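Local coordinates for protein HAD-superfamily hydrolase, subfamily IA, variant 1 (Ehrlichia chaffeensis, PDB 3KZX) that probably hydrolyses 2-phosphoglycolate to glycolate and phosphate, as a phosphatase of the haloacid dehalogenase-like hydrolase superfamily, at residues T121-S126 / T170-E175; V28-Y33 / D113-N118; T47-L52 / N59-S64; D53-K58 / T86-N91; V180-D185 / I190-E195. One frame throughout, in Å; residues are numbered along the deposited sequence. Where two conformers were deposited one is given.

Contact 1: T121-S126 / T170-E175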
# COMPACT_ATOMS: atom_id res chain seq x y z
N THR A 121 -14.11 -10.91 -1.69
CA THR A 121 -13.61 -10.53 -0.37
C THR A 121 -12.27 -9.85 -0.51
O THR A 121 -11.45 -10.25 -1.36
CB THR A 121 -13.44 -11.78 0.53
OG1 THR A 121 -14.68 -12.50 0.51
CG2 THR A 121 -13.10 -11.36 1.97
N MET A 122 -12.05 -8.84 0.33
CA MET A 122 -10.82 -8.06 0.32
C MET A 122 -10.17 -7.98 1.67
O MET A 122 -10.84 -8.04 2.73
CB MET A 122 -11.07 -6.62 -0.17
CG MET A 122 -11.61 -6.54 -1.59
SD MET A 122 -12.09 -4.85 -2.04
CE MET A 122 -13.79 -4.99 -1.55
N ALA A 123 -8.86 -7.79 1.62
CA ALA A 123 -8.09 -7.56 2.82
C ALA A 123 -6.97 -6.58 2.57
O ALA A 123 -6.64 -6.31 1.41
CB ALA A 123 -7.54 -8.87 3.35
N ILE A 124 -6.44 -6.01 3.66
CA ILE A 124 -5.20 -5.22 3.61
C ILE A 124 -4.11 -5.95 4.38
O ILE A 124 -4.34 -6.47 5.50
CB ILE A 124 -5.40 -3.80 4.16
CG1 ILE A 124 -6.19 -2.95 3.13
CG2 ILE A 124 -4.06 -3.05 4.54
CD1 ILE A 124 -6.85 -1.77 3.76
N VAL A 125 -2.94 -6.01 3.77
CA VAL A 125 -1.72 -6.47 4.44
C VAL A 125 -0.59 -5.45 4.25
O VAL A 125 -0.13 -5.24 3.13
CB VAL A 125 -1.30 -7.85 3.95
CG1 VAL A 125 0.02 -8.32 4.62
CG2 VAL A 125 -2.42 -8.85 4.23
N SER A 126 -0.16 -4.84 5.37
CA SER A 126 0.73 -3.70 5.42
C SER A 126 1.74 -3.87 6.55
O SER A 126 1.42 -4.50 7.57
CB SER A 126 -0.10 -2.43 5.68
OG SER A 126 0.74 -1.30 5.85
N THR A 170 -6.50 -16.55 6.73
CA THR A 170 -7.14 -17.26 7.84
C THR A 170 -8.38 -16.47 8.32
O THR A 170 -9.47 -17.06 8.51
CB THR A 170 -6.15 -17.54 8.97
OG1 THR A 170 -5.15 -18.41 8.47
CG2 THR A 170 -6.81 -18.19 10.20
N ASN A 171 -8.24 -15.15 8.48
CA ASN A 171 -9.31 -14.33 9.06
C ASN A 171 -10.47 -14.09 8.10
O ASN A 171 -11.58 -13.92 8.56
CB ASN A 171 -8.81 -12.98 9.53
CG ASN A 171 -7.76 -13.07 10.65
OD1 ASN A 171 -7.02 -12.10 10.90
ND2 ASN A 171 -7.67 -14.21 11.30
N ILE A 172 -10.22 -14.11 6.79
CA ILE A 172 -11.32 -14.01 5.80
C ILE A 172 -11.84 -15.39 5.34
O ILE A 172 -12.73 -15.46 4.49
CB ILE A 172 -10.94 -13.14 4.60
CG1 ILE A 172 -9.94 -13.82 3.65
CG2 ILE A 172 -10.41 -11.73 5.08
CD1 ILE A 172 -9.51 -12.89 2.53
N ASN A 173 -11.27 -16.47 5.88
CA ASN A 173 -11.65 -17.84 5.55
C ASN A 173 -11.54 -18.21 4.05
O ASN A 173 -12.47 -18.78 3.47
CB ASN A 173 -13.10 -18.07 6.04
CG ASN A 173 -13.45 -19.54 6.27
OD1 ASN A 173 -14.65 -19.93 6.15
ND2 ASN A 173 -12.46 -20.36 6.63
N ILE A 174 -10.41 -17.88 3.43
CA ILE A 174 -10.14 -18.21 2.04
C ILE A 174 -8.78 -18.93 1.99
O ILE A 174 -7.81 -18.48 2.62
CB ILE A 174 -10.09 -16.90 1.16
CG1 ILE A 174 -11.48 -16.19 1.11
CG2 ILE A 174 -9.54 -17.20 -0.27
CD1 ILE A 174 -12.57 -16.98 0.43
N GLU A 175 -8.70 -20.05 1.27
CA GLU A 175 -7.45 -20.83 1.19
C GLU A 175 -6.46 -20.05 0.32
O GLU A 175 -6.87 -19.42 -0.66
CB GLU A 175 -7.72 -22.22 0.56

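Contact 2: V28-Y33 / D113-N118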
# COMPACT_ATOMS: atom_id res chain seq x y z
N VAL A 28 -8.96 -10.50 -2.90
CA VAL A 28 -7.98 -9.51 -3.36
C VAL A 28 -7.39 -8.85 -2.12
O VAL A 28 -8.10 -8.27 -1.32
CB VAL A 28 -8.57 -8.44 -4.29
CG1 VAL A 28 -7.47 -7.39 -4.72
CG2 VAL A 28 -9.21 -9.11 -5.53
N ILE A 29 -6.08 -8.95 -1.98
CA ILE A 29 -5.35 -8.34 -0.88
C ILE A 29 -4.64 -7.10 -1.42
O ILE A 29 -4.06 -7.14 -2.49
CB ILE A 29 -4.33 -9.32 -0.25
CG1 ILE A 29 -5.03 -10.61 0.23
CG2 ILE A 29 -3.62 -8.66 0.96
CD1 ILE A 29 -4.08 -11.65 0.77
N PHE A 30 -4.68 -6.00 -0.64
CA PHE A 30 -4.04 -4.74 -1.01
C PHE A 30 -3.00 -4.34 -0.00
O PHE A 30 -3.21 -4.49 1.18
CB PHE A 30 -5.05 -3.60 -1.06
CG PHE A 30 -6.07 -3.70 -2.16
CD1 PHE A 30 -5.83 -3.11 -3.41
CD2 PHE A 30 -7.27 -4.38 -1.98
CE1 PHE A 30 -6.74 -3.19 -4.42
CE2 PHE A 30 -8.19 -4.47 -3.03
CZ PHE A 30 -7.93 -3.86 -4.23
N ASP A 31 -1.90 -3.76 -0.46
CA ASP A 31 -1.06 -3.01 0.44
C ASP A 31 -1.65 -1.61 0.56
O ASP A 31 -2.49 -1.21 -0.26
CB ASP A 31 0.35 -2.94 -0.15
CG ASP A 31 1.43 -2.59 0.91
OD1 ASP A 31 1.10 -2.32 2.08
OD2 ASP A 31 2.61 -2.63 0.54
N TRP A 32 -1.22 -0.88 1.59
CA TRP A 32 -1.75 0.42 1.90
C TRP A 32 -0.85 1.52 1.28
O TRP A 32 -1.15 2.06 0.21
CB TRP A 32 -1.92 0.54 3.44
CG TRP A 32 -2.53 1.76 3.93
CD1 TRP A 32 -1.93 2.74 4.67
CD2 TRP A 32 -3.88 2.22 3.70
NE1 TRP A 32 -2.81 3.76 4.93
CE2 TRP A 32 -4.02 3.45 4.35
CE3 TRP A 32 -4.98 1.69 3.02
CZ2 TRP A 32 -5.21 4.18 4.34
CZ3 TRP A 32 -6.17 2.41 3.01
CH2 TRP A 32 -6.27 3.64 3.67
N TYR A 33 0.29 1.80 1.89
CA TYR A 33 1.14 2.88 1.42
C TYR A 33 1.73 2.55 0.04
O TYR A 33 2.28 1.49 -0.14
CB TYR A 33 2.28 3.14 2.40
CG TYR A 33 1.92 3.88 3.68
CD1 TYR A 33 0.98 4.92 3.69
CD2 TYR A 33 2.56 3.58 4.85
CE1 TYR A 33 0.67 5.58 4.86
CE2 TYR A 33 2.28 4.26 6.04
CZ TYR A 33 1.33 5.24 6.04
OH TYR A 33 1.10 5.91 7.23
N ASP A 113 -14.99 -0.67 -4.76
CA ASP A 113 -16.43 -0.73 -4.83
C ASP A 113 -16.90 -1.78 -5.84
O ASP A 113 -17.87 -2.48 -5.59
CB ASP A 113 -17.03 0.65 -5.13
CG ASP A 113 -18.41 0.79 -4.56
OD1 ASP A 113 -18.57 0.79 -3.31
OD2 ASP A 113 -19.34 0.84 -5.38
N THR A 114 -16.20 -1.91 -6.95
CA THR A 114 -16.46 -2.98 -7.91
C THR A 114 -16.28 -4.36 -7.27
O THR A 114 -17.11 -5.24 -7.43
CB THR A 114 -15.55 -2.81 -9.15
OG1 THR A 114 -16.04 -1.71 -9.89
CG2 THR A 114 -15.62 -4.01 -10.05
N LEU A 115 -15.19 -4.54 -6.53
CA LEU A 115 -14.98 -5.83 -5.88
C LEU A 115 -16.08 -6.13 -4.86
O LEU A 115 -16.60 -7.25 -4.81
CB LEU A 115 -13.59 -5.87 -5.24
CG LEU A 115 -12.43 -5.84 -6.25
CD1 LEU A 115 -11.06 -5.59 -5.55
CD2 LEU A 115 -12.39 -7.21 -7.07
N LYS A 116 -16.48 -5.14 -4.09
CA LYS A 116 -17.51 -5.31 -3.08
C LYS A 116 -18.82 -5.67 -3.74
O LYS A 116 -19.54 -6.60 -3.32
CB LYS A 116 -17.68 -4.03 -2.25
N GLU A 117 -19.17 -4.92 -4.79
CA GLU A 117 -20.45 -5.20 -5.50
C GLU A 117 -20.51 -6.60 -6.13
O GLU A 117 -21.58 -7.17 -6.30
CB GLU A 117 -20.68 -4.15 -6.58
CG GLU A 117 -20.95 -2.79 -6.03
CD GLU A 117 -21.87 -2.06 -6.91
OE1 GLU A 117 -23.09 -2.20 -6.71
OE2 GLU A 117 -21.35 -1.41 -7.85
N ASN A 118 -19.35 -7.14 -6.48
CA ASN A 118 -19.24 -8.46 -7.06
C ASN A 118 -19.03 -9.54 -5.99
O ASN A 118 -18.86 -10.74 -6.31
CB ASN A 118 -18.08 -8.46 -8.07
CG ASN A 118 -18.47 -7.90 -9.43
OD1 ASN A 118 -19.12 -8.60 -10.20
ND2 ASN A 118 -18.05 -6.66 -9.74

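Contact 3: T47-L52 / N59-S64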
# COMPACT_ATOMS: atom_id res chain seq x y z
N THR A 47 7.48 15.08 8.97
CA THR A 47 8.03 13.77 8.65
C THR A 47 9.20 13.85 7.71
O THR A 47 10.21 13.20 7.94
CB THR A 47 6.98 12.84 8.04
OG1 THR A 47 5.87 12.75 8.93
CG2 THR A 47 7.59 11.44 7.86
N PHE A 48 9.10 14.67 6.66
CA PHE A 48 10.23 14.76 5.73
C PHE A 48 11.43 15.54 6.30
O PHE A 48 12.55 15.24 5.95
CB PHE A 48 9.81 15.23 4.33
CG PHE A 48 10.33 14.33 3.24
CD1 PHE A 48 11.63 14.42 2.82
CD2 PHE A 48 9.50 13.40 2.65
CE1 PHE A 48 12.11 13.59 1.84
CE2 PHE A 48 9.98 12.56 1.68
CZ PHE A 48 11.29 12.65 1.28
N TYR A 49 11.17 16.50 7.18
CA TYR A 49 12.25 17.16 7.92
C TYR A 49 13.08 16.13 8.69
O TYR A 49 14.30 16.16 8.63
CB TYR A 49 11.72 18.23 8.89
CG TYR A 49 11.32 19.54 8.23
CD1 TYR A 49 12.14 20.18 7.32
CD2 TYR A 49 10.11 20.15 8.54
CE1 TYR A 49 11.77 21.39 6.74
CE2 TYR A 49 9.72 21.36 7.96
CZ TYR A 49 10.56 21.97 7.05
OH TYR A 49 10.19 23.18 6.48
N GLN A 50 12.41 15.21 9.38
CA GLN A 50 13.10 14.14 10.13
C GLN A 50 13.95 13.28 9.19
O GLN A 50 15.07 12.95 9.50
CB GLN A 50 12.11 13.23 10.86
CG GLN A 50 11.45 13.88 12.09
CD GLN A 50 10.15 13.18 12.52
OE1 GLN A 50 9.61 12.31 11.81
NE2 GLN A 50 9.64 13.56 13.69
N VAL A 51 13.41 12.94 8.02
CA VAL A 51 14.16 12.17 7.04
C VAL A 51 15.41 12.92 6.57
O VAL A 51 16.51 12.36 6.55
CB VAL A 51 13.27 11.78 5.83
CG1 VAL A 51 14.08 11.14 4.73
CG2 VAL A 51 12.12 10.84 6.29
N LEU A 52 15.25 14.20 6.24
CA LEU A 52 16.35 15.01 5.75
C LEU A 52 17.37 15.20 6.85
O LEU A 52 18.57 15.09 6.59
CB LEU A 52 15.86 16.38 5.24
CG LEU A 52 15.04 16.32 3.95
CD1 LEU A 52 14.30 17.62 3.71
CD2 LEU A 52 15.94 15.96 2.74
N ASN A 59 20.14 23.36 5.78
CA ASN A 59 19.09 23.91 6.60
C ASN A 59 17.98 24.05 5.57
O ASN A 59 17.88 25.07 4.89
CB ASN A 59 19.52 25.29 7.14
N ILE A 60 17.20 22.99 5.39
CA ILE A 60 16.19 22.94 4.32
C ILE A 60 14.90 23.56 4.81
O ILE A 60 14.36 23.15 5.83
CB ILE A 60 15.91 21.48 3.86
CG1 ILE A 60 17.22 20.75 3.52
CG2 ILE A 60 14.98 21.45 2.67
CD1 ILE A 60 18.09 21.46 2.50
N ASP A 61 14.40 24.55 4.09
CA ASP A 61 13.13 25.17 4.43
C ASP A 61 12.12 24.77 3.37
O ASP A 61 12.25 25.17 2.21
CB ASP A 61 13.28 26.69 4.51
CG ASP A 61 12.02 27.40 5.00
OD1 ASP A 61 12.08 28.64 5.18
OD2 ASP A 61 10.99 26.76 5.22
N LEU A 62 11.15 23.97 3.77
CA LEU A 62 10.06 23.52 2.91
C LEU A 62 8.79 24.28 3.26
O LEU A 62 7.75 24.04 2.64
CB LEU A 62 9.80 22.02 3.14
CG LEU A 62 10.96 21.07 2.87
CD1 LEU A 62 10.57 19.65 3.22
CD2 LEU A 62 11.43 21.19 1.41
N ASP A 63 8.84 25.14 4.26
CA ASP A 63 7.61 25.73 4.81
C ASP A 63 6.92 26.66 3.80
O ASP A 63 5.71 26.77 3.82
CB ASP A 63 7.87 26.52 6.09
CG ASP A 63 8.12 25.63 7.30
OD1 ASP A 63 7.83 24.43 7.26
OD2 ASP A 63 8.61 26.16 8.31
N SER A 64 7.68 27.31 2.92
CA SER A 64 7.11 28.21 1.92
C SER A 64 6.83 27.50 0.58
O SER A 64 6.30 28.09 -0.33
CB SER A 64 8.02 29.43 1.73
OG SER A 64 9.35 29.06 1.36

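Contact 4: D53-K58 / T86-N91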
# COMPACT_ATOMS: atom_id res chain seq x y z
N ASP A 53 16.87 15.45 8.06
CA ASP A 53 17.70 15.43 9.29
C ASP A 53 18.57 14.17 9.44
O ASP A 53 19.81 14.28 9.56
CB ASP A 53 16.81 15.54 10.53
CG ASP A 53 16.88 16.88 11.17
OD1 ASP A 53 17.57 16.98 12.24
OD2 ASP A 53 16.29 17.83 10.60
N GLN A 54 17.92 13.00 9.44
CA GLN A 54 18.61 11.68 9.49
C GLN A 54 19.67 11.60 8.39
O GLN A 54 20.77 11.08 8.61
CB GLN A 54 17.66 10.49 9.29
CG GLN A 54 16.51 10.28 10.30
CD GLN A 54 15.42 9.33 9.77
OE1 GLN A 54 14.23 9.67 9.71
NE2 GLN A 54 15.84 8.13 9.35
N MET A 55 19.35 12.15 7.22
CA MET A 55 20.22 12.09 6.05
C MET A 55 21.32 13.15 6.11
O MET A 55 22.13 13.25 5.19
CB MET A 55 19.40 12.24 4.76
CG MET A 55 18.40 11.10 4.53
SD MET A 55 17.44 11.10 2.98
CE MET A 55 18.68 10.70 1.73
N GLY A 56 21.33 13.95 7.18
CA GLY A 56 22.39 14.94 7.42
C GLY A 56 22.07 16.32 6.90
O GLY A 56 22.78 17.26 7.22
N TYR A 57 21.01 16.48 6.10
CA TYR A 57 20.76 17.79 5.51
C TYR A 57 20.43 18.81 6.61
O TYR A 57 19.81 18.50 7.63
CB TYR A 57 19.65 17.75 4.46
CG TYR A 57 19.97 16.99 3.18
CD1 TYR A 57 20.37 17.65 2.02
CD2 TYR A 57 19.87 15.61 3.14
CE1 TYR A 57 20.64 16.94 0.85
CE2 TYR A 57 20.14 14.90 1.99
CZ TYR A 57 20.52 15.55 0.85
OH TYR A 57 20.78 14.81 -0.28
N LYS A 58 20.94 20.02 6.41
CA LYS A 58 20.39 21.23 6.99
C LYS A 58 20.59 22.12 5.79
O LYS A 58 21.11 21.63 4.78
CB LYS A 58 21.21 21.70 8.20
N THR A 86 13.06 7.98 -0.06
CA THR A 86 11.72 7.35 -0.09
C THR A 86 11.62 6.11 0.84
O THR A 86 10.58 5.84 1.42
CB THR A 86 11.29 6.98 -1.51
OG1 THR A 86 12.14 5.95 -2.01
CG2 THR A 86 11.40 8.20 -2.39
N ILE A 87 12.72 5.38 0.96
CA ILE A 87 12.82 4.29 1.90
C ILE A 87 12.67 4.75 3.36
O ILE A 87 11.90 4.16 4.12
CB ILE A 87 14.17 3.52 1.74
CG1 ILE A 87 14.20 2.75 0.40
CG2 ILE A 87 14.37 2.54 2.92
CD1 ILE A 87 15.54 2.45 -0.13
N LEU A 88 13.44 5.75 3.76
CA LEU A 88 13.35 6.30 5.11
C LEU A 88 11.96 6.83 5.38
O LEU A 88 11.41 6.61 6.47
CB LEU A 88 14.38 7.43 5.33
CG LEU A 88 15.72 6.97 5.88
CD1 LEU A 88 16.30 5.79 5.09
CD2 LEU A 88 16.73 8.14 5.98
N TYR A 89 11.38 7.49 4.36
CA TYR A 89 10.09 8.10 4.46
C TYR A 89 9.00 7.05 4.72
O TYR A 89 8.20 7.22 5.64
CB TYR A 89 9.78 8.90 3.18
CG TYR A 89 8.45 9.58 3.11
CD1 TYR A 89 8.08 10.55 4.04
CD2 TYR A 89 7.57 9.30 2.09
CE1 TYR A 89 6.86 11.21 3.94
CE2 TYR A 89 6.36 9.96 2.00
CZ TYR A 89 6.00 10.91 2.93
OH TYR A 89 4.80 11.55 2.83
N GLU A 90 8.93 6.00 3.89
CA GLU A 90 7.96 4.92 4.15
C GLU A 90 8.18 4.26 5.50
O GLU A 90 7.20 3.91 6.19
CB GLU A 90 8.04 3.81 3.10
CG GLU A 90 6.81 2.87 3.13
CD GLU A 90 6.61 2.09 1.82
OE1 GLU A 90 7.54 2.06 1.00
OE2 GLU A 90 5.51 1.52 1.62
N ASN A 91 9.44 4.02 5.86
CA ASN A 91 9.77 3.44 7.18
C ASN A 91 9.18 4.27 8.33
O ASN A 91 8.61 3.72 9.27
CB ASN A 91 11.27 3.28 7.37
CG ASN A 91 11.89 2.13 6.56
OD1 ASN A 91 13.12 2.01 6.51
ND2 ASN A 91 11.07 1.32 5.91
O HOH W 1 12.94 6.47 8.69

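Contact 5: V180-D185 / I190-E195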
# COMPACT_ATOMS: atom_id res chain seq x y z
N VAL A 180 -5.96 -15.99 -5.23
CA VAL A 180 -5.81 -14.88 -4.32
C VAL A 180 -4.82 -13.89 -4.96
O VAL A 180 -3.67 -14.22 -5.19
CB VAL A 180 -5.30 -15.33 -2.95
CG1 VAL A 180 -5.10 -14.11 -2.03
CG2 VAL A 180 -6.32 -16.34 -2.30
N PHE A 181 -5.29 -12.69 -5.29
CA PHE A 181 -4.43 -11.65 -5.88
C PHE A 181 -3.91 -10.73 -4.78
O PHE A 181 -4.71 -10.19 -4.00
CB PHE A 181 -5.20 -10.76 -6.88
CG PHE A 181 -5.77 -11.48 -8.09
CD1 PHE A 181 -5.51 -12.83 -8.35
CD2 PHE A 181 -6.48 -10.75 -9.04
CE1 PHE A 181 -6.03 -13.46 -9.49
CE2 PHE A 181 -7.01 -11.37 -10.19
CZ PHE A 181 -6.78 -12.72 -10.41
N PHE A 182 -2.59 -10.57 -4.69
CA PHE A 182 -2.01 -9.61 -3.77
C PHE A 182 -1.46 -8.45 -4.59
O PHE A 182 -0.40 -8.56 -5.21
CB PHE A 182 -0.90 -10.24 -2.89
CG PHE A 182 -0.36 -9.31 -1.78
CD1 PHE A 182 0.61 -9.75 -0.92
CD2 PHE A 182 -0.80 -8.01 -1.63
CE1 PHE A 182 1.15 -8.95 0.07
CE2 PHE A 182 -0.27 -7.18 -0.60
CZ PHE A 182 0.69 -7.69 0.25
N ILE A 183 -2.22 -7.34 -4.59
CA ILE A 183 -1.85 -6.10 -5.27
C ILE A 183 -0.97 -5.26 -4.37
O ILE A 183 -1.34 -4.86 -3.29
CB ILE A 183 -3.06 -5.27 -5.76
CG1 ILE A 183 -3.94 -6.10 -6.69
CG2 ILE A 183 -2.54 -3.99 -6.50
CD1 ILE A 183 -5.38 -5.53 -6.87
N GLY A 184 0.27 -5.07 -4.81
CA GLY A 184 1.28 -4.39 -4.05
C GLY A 184 2.34 -3.78 -4.94
O GLY A 184 2.59 -4.22 -6.08
N ASP A 185 2.98 -2.76 -4.42
CA ASP A 185 3.98 -2.00 -5.16
C ASP A 185 5.40 -2.50 -4.97
O ASP A 185 6.25 -2.27 -5.85
CB ASP A 185 3.95 -0.53 -4.80
CG ASP A 185 4.34 -0.30 -3.37
OD1 ASP A 185 3.56 -0.68 -2.50
OD2 ASP A 185 5.45 0.22 -3.14
N ILE A 190 5.56 -8.63 -3.28
CA ILE A 190 5.66 -9.71 -4.27
C ILE A 190 6.19 -10.97 -3.64
O ILE A 190 5.63 -12.04 -3.83
CB ILE A 190 6.53 -9.26 -5.47
CG1 ILE A 190 5.83 -8.15 -6.25
CG2 ILE A 190 6.88 -10.42 -6.38
CD1 ILE A 190 6.72 -7.46 -7.21
N GLN A 191 7.27 -10.86 -2.88
CA GLN A 191 7.88 -12.02 -2.23
C GLN A 191 6.91 -12.66 -1.20
O GLN A 191 6.76 -13.88 -1.13
CB GLN A 191 9.19 -11.55 -1.59
CG GLN A 191 9.91 -12.56 -0.74
CD GLN A 191 10.75 -13.53 -1.53
OE1 GLN A 191 11.14 -14.57 -1.01
NE2 GLN A 191 11.04 -13.19 -2.77
N SER A 192 6.24 -11.84 -0.39
CA SER A 192 5.29 -12.34 0.59
C SER A 192 4.19 -13.13 -0.12
O SER A 192 3.81 -14.25 0.29
CB SER A 192 4.74 -11.14 1.38
OG SER A 192 3.80 -11.51 2.36
N ALA A 193 3.69 -12.57 -1.21
CA ALA A 193 2.63 -13.23 -1.99
C ALA A 193 3.08 -14.60 -2.47
O ALA A 193 2.37 -15.60 -2.27
CB ALA A 193 2.26 -12.38 -3.18
N ILE A 194 4.25 -14.64 -3.11
CA ILE A 194 4.82 -15.89 -3.66
C ILE A 194 5.07 -16.92 -2.56
O ILE A 194 4.66 -18.08 -2.71
CB ILE A 194 6.11 -15.61 -4.44
CG1 ILE A 194 5.82 -14.80 -5.70
CG2 ILE A 194 6.85 -16.91 -4.86
CD1 ILE A 194 7.10 -14.42 -6.46
N GLU A 195 5.65 -16.50 -1.43
CA GLU A 195 5.96 -17.39 -0.29
C GLU A 195 4.66 -17.92 0.32
O GLU A 195 4.61 -19.01 0.89
CB GLU A 195 6.81 -16.67 0.79
CG GLU A 195 8.35 -16.42 0.42
CD GLU A 195 9.24 -16.03 1.63
OE1 GLU A 195 10.03 -15.04 1.53
OE2 GLU A 195 9.16 -16.71 2.67

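Contact 1: T121-S126 / T170-E175
With CG2 of Thr121 trans to the backbone N (chi1 -52° for OG1) and CG1 of Ile172 set between its own backbone N and carbonyl carbon (chi1 73°), the two branched side chains lie side by side, pointing opposite ways. The threonine methyl does the touching: Thr121 CG2 lies 3.8 Å from Ile172 CB and 3.9 Å from Ile172 CD1. The other branch of the isoleucine runs on along the strand, where Ile172 CG2 comes to 4.4 Å from Ala123 CB. No hydrogen bond passes between 121-126 and 170-175. This is a helix end laid over a parallel strand in the Rossmann-like core of a HAD hydrolase, and the same isoleucine also packs on Ala27 and Ser148, from the strands on the two flanks of 121-126. Just beyond it the helix closes in a Schellman motif, with positive phi (58°) at Asn173; one of its bonds, Asn173 N to Thr170 O, is 3.2 Å. Ile174, the next residue, packs on Thr26 and Ala27.

Contact 2: V28-Y33 / D113-N118
Leu115 CD1 is the methyl on which this contact turns, meeting Val28 and Phe30 together. It sits in the plane of the Phe30 ring, at the edge, 3.8 Å from Phe30 CZ, the two side chains reaching toward each other from the two sides of the interface. Toward Val28 the leucine crosses at about a right angle, and both its methyls are used: Leu115 CD1 and Leu115 CD2 each lie 4.0 Å from Val28 CG2. All three residues are buried. Helix 108-117 is thereby packed against the central strand 27-30 of the Rossmann-like HAD fold, on the face opposite Ile29, with Met122, Ile183 and Ile225 filling in around the group. Farther out, just past the helix, Asn118 ND2 reaches back to Thr114 O at 2.9 Å while the Asn118 backbone N bonds to the same oxygen from the other face of the carbonyl plane. Just beyond the strand, Asp31 OD1 accepts from Trp32 N at 2.8 Å, and Asp31 OD2 forms a salt bridge with Lys159.

Contact 3: T47-L52 / N59-S64
The Tyr49 ring works through its edge: Asp63 OD1 lies in the ring plane beside the hydroxyl, and Ile60 O and Leu62 N also sit at the rim, near that plane. Ring and carboxylate are turned 87° apart. Tyr49 OH donates to Asp63 OD1 at 2.8 Å, from above the carboxylate plane, 75° out of it. Tyr49 OH also accepts from the backbone, Leu62 N lying 3.0 Å away with an N-H...O angle of 150°, so two bonds grip the phenol and hold it against the loop. Farther down the rim, Tyr49 CE1 approaches Ile60 O at 3.3 Å and Leu62 CG at 4.0 Å, the tyrosine and leucine side chains running antiparallel past one another.

A turn later in the helix, Leu52 crosses Ile60 at about a right angle, with Leu52 CD1 4.0 Å from Ile60 CG2. Leu52 CD1 is also 4.3 Å from Leu62 CD1, and the loop leucine and isoleucine continue onto Ile70 and Leu77 of helix 70-78. The loop has its own brace: Asp61 OD2 accepts from Asp63 N at 2.9 Å, an Asx turn, while Arg45 bonds to Leu62 O. The arrangement is that of an interhelical loop folded back along its preceding helix, here in the helical cap of a HAD-superfamily hydrolase.

Contact 4: D53-K58 / T86-N91
The apolar part of this contact converges on one methyl, Leu88 CD2, which reaches the end of helix 45-54 from the neighbouring helix. Met55 meets it most closely with the middle of its chain, Met55 CG lying 3.7 Å from Leu88 CD2. Farther along, the bend at chi3 (70°) turns the terminal methyl CE, and the methionine side chain also packs on Glu84 and Ala85 of helix 82-95. Leu88 in turn also rests on Val51, a turn back in the first helix.

Gln54 brings a polar group to the same leucine. Its chain, extended beyond CG, passes Leu88 heading the other way and lays the amide alongside the branch, with Gln54 NE2 3.5 Å from Leu88 CD2. That is a van der Waals approach. The polar link goes through a water, which donates to Leu88 O at 2.7 Å from its oxygen and accepts weakly from Gln54 NE2 at 3.4 Å; no direct hydrogen bond joins the segments.

Backbone bonds set the shape of the helix end. Gly56 has positive phi (94°), and Gly56 N returns to Asp53 O at 2.8 Å, part of a Schellman motif, while Arg81 bonds to Met55 O. The result is a helix C-terminus closed by a Schellman motif and packed against helix 82-95, in the alpha-helical cap of the HAD fold.

Contact 5: V180-D185 / I190-E195
Strand 180-184 and helix 187-195 come closest at Phe182 and Ala193, whose CA atoms are 6.1 Å apart, a short separation that the small alanine side chain allows. Phe182 and Ala193 both direct their CB atoms into the interface, and Phe182 CB lies 3.8 Å from Ala193 CB. A chi1 of -173°, with CG trans to the backbone N, carries the phenylalanine ring out toward the helix; Phe182 CD1 lies 3.8 Å from Ala193 CB. The methyl approaches this ring obliquely.

Ser192 comes to the rim instead. Its OG lies near the ring plane, 4.3 Å from Phe182 CE1, which is a loose approach; the hydroxyl's hydrogen bond is to Ser161 O. No hydrogen bond joins strand and helix across the contact, which is buried and apolar at its centre.

Other elements complete the surroundings. Phe182 also packs on Val165 of helix 163-172 and on Ile29 of the adjacent strand, and Val165 touches Ser192 as well, so a second helix shares this face of the sheet. Ala193 continues onto Pro200, in the strand that follows the helix. Inside the helix, Ile194 N bonds to Ile190 O at 3.0 Å. Strand 180-184, helix 187-195 and strand 199-203 form a beta-alpha-beta crossover of the Rossmann-like HAD core, and this contact packs its helix onto its first strand.

How the contacts relate
Contacts 1, 2 and 5 belong to the parallel-sheet core, their centres 11 to 14 Å apart. Strands 121-126, 27-30 and 180-184 are successive neighbours in one sheet, joined by backbone hydrogen bonds, and each contact lays a different helix on it. Contacts 3 and 4 lie in the helical cap, with centres about 10 Å apart; they share helix 45-54, and their segments alternate along the chain. Both are nested inside the loop closed by contact 2, so the cap is an insertion after the first core strand; contacts 1 and 5 follow in series. About 31 Å separates the centres of contacts 2 and 4, yet Tyr33 and Glu90 touch where core meets cap, the core-and-cap layout known from HAD hydrolases.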